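Local coordinates for putative phosphatase (DUF442) (Shewanella putrefaciens CN-32, PDB 3GXH), which is a putative phosphatase of the tyrosine and dual-specificity phosphatase superfamily that probably hydrolyses phosphate esters, although its substrate is not known, at residues Q16-Q21 / A128-P133; M48-K53 / M68-I73. All coordinates share one frame; numbering follows the deposited sequence.

Interaction 1: residues Q16-Q21 / A128-P133; sequences QQQAPQ and AQTMTP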
# COMPACT_ATOMS: atom_id res chain seq x y z
N GLN A 16 2.27 -1.14 -8.71
CA GLN A 16 1.63 -2.37 -9.13
C GLN A 16 0.17 -2.30 -8.81
O GLN A 16 -0.22 -2.18 -7.63
CB GLN A 16 2.23 -3.58 -8.39
CG GLN A 16 1.69 -4.93 -8.91
CD GLN A 16 2.41 -6.14 -8.32
OE1 GLN A 16 3.60 -6.09 -8.02
NE2 GLN A 16 1.69 -7.22 -8.14
N GLN A 17 -0.65 -2.47 -9.84
CA GLN A 17 -2.09 -2.55 -9.65
C GLN A 17 -2.44 -3.90 -9.08
O GLN A 17 -2.11 -4.92 -9.64
CB GLN A 17 -2.81 -2.36 -10.95
CG GLN A 17 -4.26 -2.52 -10.79
CD GLN A 17 -4.95 -1.37 -11.40
OE1 GLN A 17 -5.43 -0.48 -10.66
NE2 GLN A 17 -4.92 -1.30 -12.73
N GLN A 18 -3.07 -3.91 -7.94
CA GLN A 18 -3.40 -5.09 -7.21
C GLN A 18 -4.82 -5.56 -7.52
O GLN A 18 -5.08 -6.78 -7.52
CB GLN A 18 -3.18 -4.90 -5.72
CG GLN A 18 -1.71 -4.59 -5.33
CD GLN A 18 -0.77 -5.78 -5.53
OE1 GLN A 18 -1.17 -6.86 -6.03
NE2 GLN A 18 0.51 -5.57 -5.17
N ALA A 19 -5.69 -4.61 -7.86
CA ALA A 19 -7.09 -4.83 -8.20
C ALA A 19 -7.62 -3.59 -8.90
O ALA A 19 -7.00 -2.55 -8.89
CB ALA A 19 -7.86 -5.09 -6.97
N PRO A 20 -8.78 -3.69 -9.57
CA PRO A 20 -9.24 -2.48 -10.27
C PRO A 20 -9.35 -1.20 -9.39
O PRO A 20 -9.06 -0.11 -9.94
CB PRO A 20 -10.59 -2.92 -10.87
CG PRO A 20 -10.30 -4.41 -11.20
CD PRO A 20 -9.54 -4.89 -9.98
N GLN A 21 -9.65 -1.32 -8.10
CA GLN A 21 -9.65 -0.15 -7.15
C GLN A 21 -8.49 -0.06 -6.11
O GLN A 21 -8.60 0.68 -5.13
CB GLN A 21 -10.97 -0.04 -6.37
CG GLN A 21 -12.27 0.00 -7.23
CD GLN A 21 -13.58 0.17 -6.36
OE1 GLN A 21 -13.93 -0.69 -5.53
NE2 GLN A 21 -14.20 1.31 -6.49
N ALA A 128 2.95 -14.73 -4.58
CA ALA A 128 4.14 -14.34 -5.34
C ALA A 128 3.85 -13.24 -6.32
O ALA A 128 4.66 -12.34 -6.48
CB ALA A 128 4.69 -15.61 -6.07
N GLN A 129 2.68 -13.28 -6.96
CA GLN A 129 2.27 -12.27 -7.90
C GLN A 129 2.06 -10.93 -7.18
O GLN A 129 2.55 -9.88 -7.62
CB GLN A 129 0.98 -12.68 -8.63
CG GLN A 129 0.47 -11.72 -9.65
CD GLN A 129 -0.96 -12.01 -10.08
OE1 GLN A 129 -1.71 -12.72 -9.38
NE2 GLN A 129 -1.35 -11.47 -11.23
N THR A 130 1.32 -10.96 -6.09
CA THR A 130 1.00 -9.75 -5.34
C THR A 130 2.28 -9.10 -4.78
O THR A 130 2.40 -7.86 -4.79
CB THR A 130 -0.01 -10.06 -4.22
OG1 THR A 130 -1.21 -10.58 -4.79
CG2 THR A 130 -0.38 -8.78 -3.48
N MSE A 131 3.18 -9.95 -4.30
CA MSE A 131 4.38 -9.50 -3.59
C MSE A 131 5.61 -9.53 -4.46
O MSE A 131 6.72 -9.66 -4.00
CB MSE A 131 4.59 -10.26 -2.28
CG MSE A 131 3.47 -9.97 -1.24
SE MSE A 131 3.59 -11.11 0.31
CE MSE A 131 5.34 -10.55 1.02
N THR A 132 5.38 -9.26 -5.74
CA THR A 132 6.47 -9.16 -6.72
C THR A 132 7.62 -8.23 -6.26
O THR A 132 8.78 -8.57 -6.44
CB THR A 132 5.88 -8.79 -8.12
OG1 THR A 132 5.20 -9.95 -8.65
CG2 THR A 132 6.99 -8.38 -9.09
N PRO A 133 7.30 -7.10 -5.60
CA PRO A 133 8.38 -6.22 -5.17
C PRO A 133 9.33 -6.81 -4.19
O PRO A 133 10.42 -6.30 -4.05
CB PRO A 133 7.63 -5.04 -4.53
CG PRO A 133 6.34 -4.99 -5.28
CD PRO A 133 5.99 -6.45 -5.40
O HOH W 1 -3.10 -8.91 -6.32
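Chi1 of -174° and chi2 of 172° stretch Q16 into an extended chain, with CG opposite the backbone N, and carry its carboxamide across to Q129, T132 and P133. Q18 takes another route: chi1 of -61° sets CG beside its own N, and a bend at chi2 folds the amide over to T130. Each glutamine then spends an N-H on a carbonyl at the end of helix 127-130. Q16 NE2 donates to Q129 O at 2.8 Å, with that oxygen close to the plane of the donating amide. Q18 NE2 donates to T130 O at 3.0 Å and lies in the carbonyl plane, on a lone pair.

The Q129 carbonyl carries a second load. T132 OG1 also donates to Q129 O at 2.8 Å, coming from above the carbonyl plane, on the face opposite to that used by Q16. The other atom of the Q16 amide, OE1, rests 3.5 Å from T132 CB and 3.6 Å from P133 CD. In Q18, OE1 packs against the methyl of T130, 3.3 Å from CG2, and a water with more acceptors near it than protons to give bridges it to T130 OG1. That hydroxyl is bonded to N126 O, just before the helix.

The S24 hydroxyl (OG), on neighbouring strand 22-25, bonds to Q18 NE2 and Q16 O, tying the glutamines into the sheet edge, where Q18 and A19 facing L22 form a classic beta bulge. Because M131 leaves helical geometry, the carbonyls of Q129 and T130 sit at the helix's C-terminal end: the Q16 amide and T132 hydroxyl take the first, the Q18 amide the second. Edge strand 16-19 is thus joined to this helix end by neutral, directional hydrogen bonds with little apolar packing.

Interaction 2: residues M48-K53 / M68-I73; sequences MPDSSK and MDYVYI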
# COMPACT_ATOMS: atom_id res chain seq x y z
N MSE A 48 4.74 4.36 5.19
CA MSE A 48 6.12 4.76 5.42
C MSE A 48 6.25 5.71 6.60
O MSE A 48 5.68 6.78 6.58
CB MSE A 48 6.64 5.44 4.15
CG MSE A 48 8.03 6.02 4.25
SE MSE A 48 8.53 6.81 2.56
CE MSE A 48 10.45 7.02 2.87
N PRO A 49 7.04 5.36 7.61
CA PRO A 49 7.21 6.29 8.72
C PRO A 49 7.76 7.64 8.27
O PRO A 49 8.74 7.73 7.48
CB PRO A 49 8.23 5.57 9.63
CG PRO A 49 8.04 4.13 9.34
CD PRO A 49 7.76 4.09 7.86
N ASP A 50 7.18 8.71 8.82
CA ASP A 50 7.60 10.09 8.55
C ASP A 50 9.05 10.27 8.97
O ASP A 50 9.74 11.13 8.43
CB ASP A 50 6.76 11.08 9.38
CG ASP A 50 5.34 11.29 8.87
OD1 ASP A 50 5.03 11.01 7.72
OD2 ASP A 50 4.59 11.85 9.71
N SER A 51 9.50 9.49 9.96
CA SER A 51 10.88 9.58 10.45
C SER A 51 11.93 9.14 9.45
O SER A 51 13.11 9.46 9.62
CB SER A 51 11.04 8.81 11.76
OG SER A 51 10.79 7.45 11.56
N SER A 52 11.55 8.44 8.39
CA SER A 52 12.49 8.04 7.35
C SER A 52 13.10 9.29 6.70
O SER A 52 12.43 10.27 6.41
CB SER A 52 11.79 7.26 6.27
OG SER A 52 12.71 7.16 5.16
N LYS A 53 14.43 9.25 6.47
CA LYS A 53 15.09 10.40 5.88
C LYS A 53 14.61 10.61 4.44
O LYS A 53 14.73 11.69 3.91
CB LYS A 53 16.60 10.23 5.86
CG LYS A 53 16.97 9.05 5.09
N MSE A 68 -6.91 14.58 -2.77
CA MSE A 68 -7.19 13.26 -2.26
C MSE A 68 -7.21 13.17 -0.75
O MSE A 68 -6.72 14.08 -0.07
CB MSE A 68 -6.14 12.27 -2.79
CG MSE A 68 -6.14 12.14 -4.28
SE MSE A 68 -4.76 11.02 -5.06
CE MSE A 68 -3.23 12.17 -4.57
N ASP A 69 -7.82 12.11 -0.22
CA ASP A 69 -7.87 11.88 1.21
C ASP A 69 -6.57 11.17 1.61
O ASP A 69 -5.99 10.44 0.81
CB ASP A 69 -9.05 10.96 1.56
CG ASP A 69 -10.38 11.60 1.36
OD1 ASP A 69 -10.49 12.83 1.41
OD2 ASP A 69 -11.34 10.81 1.18
N TYR A 70 -6.10 11.43 2.83
CA TYR A 70 -4.84 10.95 3.33
C TYR A 70 -5.03 10.15 4.61
O TYR A 70 -5.67 10.62 5.54
CB TYR A 70 -3.91 12.15 3.60
CG TYR A 70 -2.56 11.75 4.11
CD1 TYR A 70 -1.71 11.02 3.29
CD2 TYR A 70 -2.12 12.06 5.40
CE1 TYR A 70 -0.45 10.62 3.70
CE2 TYR A 70 -0.85 11.68 5.80
CZ TYR A 70 -0.00 11.00 4.95
OH TYR A 70 1.26 10.57 5.35
N VAL A 71 -4.48 8.95 4.65
CA VAL A 71 -4.43 8.08 5.83
C VAL A 71 -2.99 7.70 6.11
O VAL A 71 -2.29 7.20 5.18
CB VAL A 71 -5.32 6.83 5.65
CG1 VAL A 71 -5.36 6.03 6.95
CG2 VAL A 71 -6.71 7.18 5.14
N TYR A 72 -2.52 7.88 7.35
CA TYR A 72 -1.16 7.60 7.73
C TYR A 72 -1.16 6.49 8.77
O TYR A 72 -1.65 6.64 9.87
CB TYR A 72 -0.53 8.87 8.33
CG TYR A 72 0.85 8.72 8.87
CD1 TYR A 72 1.89 8.22 8.05
CD2 TYR A 72 1.15 9.06 10.15
CE1 TYR A 72 3.16 8.17 8.53
CE2 TYR A 72 2.46 8.95 10.65
CZ TYR A 72 3.45 8.51 9.82
OH TYR A 72 4.76 8.41 10.32
N ILE A 73 -0.60 5.34 8.39
CA ILE A 73 -0.46 4.15 9.22
C ILE A 73 0.99 3.70 9.15
O ILE A 73 1.32 2.77 8.38
CB ILE A 73 -1.48 3.04 8.80
CG1 ILE A 73 -2.90 3.56 8.83
CG2 ILE A 73 -1.34 1.79 9.71
CD1 ILE A 73 -3.94 2.64 8.24
O HOH W 2 2.32 11.65 7.52
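D50 lays its carboxylate alongside the hydroxyl end of the Y72 ring, planes 6° apart, overlapping CZ and OH rather than the ring centre, with D50 CG 3.5 Å from Y72 CZ. Y72 gets there with CG opposite its backbone N (chi1 176°), while D50 turns CG back beside its own N.

The polar link runs through the backbone: D50 N donates to Y72 OH at 2.9 Å, nearly straight at 167°. M48 O lies in plane at the ring edge, 3.5 Å from Y72 CE1, and P49 CA comes near the hydroxyl. D50 is second in a type I turn from P49 to S52, closed by S52 N bonding to P49 O.

A water donates to D50 OD1 at 2.8 Å and is 2.6 Å from Y70 OH, which also bonds N46 ND2. Strand 69-72 pairs with strand 43-46, whose following loop is held here. The M48 side chain lies about 6 Å from a bound sulfate, probably from the crystallisation liquor, so the loop may border an anion site. Negative charge so close to the phenol would, if anything, disfavour loss of its proton, a cost the bonds from D50 N and the water probably offset in part.

In the fold
Both contacts lie at the surface and reach the same mixed sheet, but at its two outermost strands: interaction 1 at 16-19, interaction 2 at 69-72. Their centres are 20 Å apart, on opposite sides of the chain's centre, and their nearest atoms stay about 11 Å apart. Interaction 1 bridges 107 residues, joining the N-terminal edge strand to a late helix; interaction 2 spans 15, fastening the loop after strand 43-46 to the strand beside it. In interaction 1 the strand's side chains donate to helix-end carbonyls; in interaction 2 a turn N-H donates to a strand's phenol, with a carboxylate alongside. Each adds one bridging water.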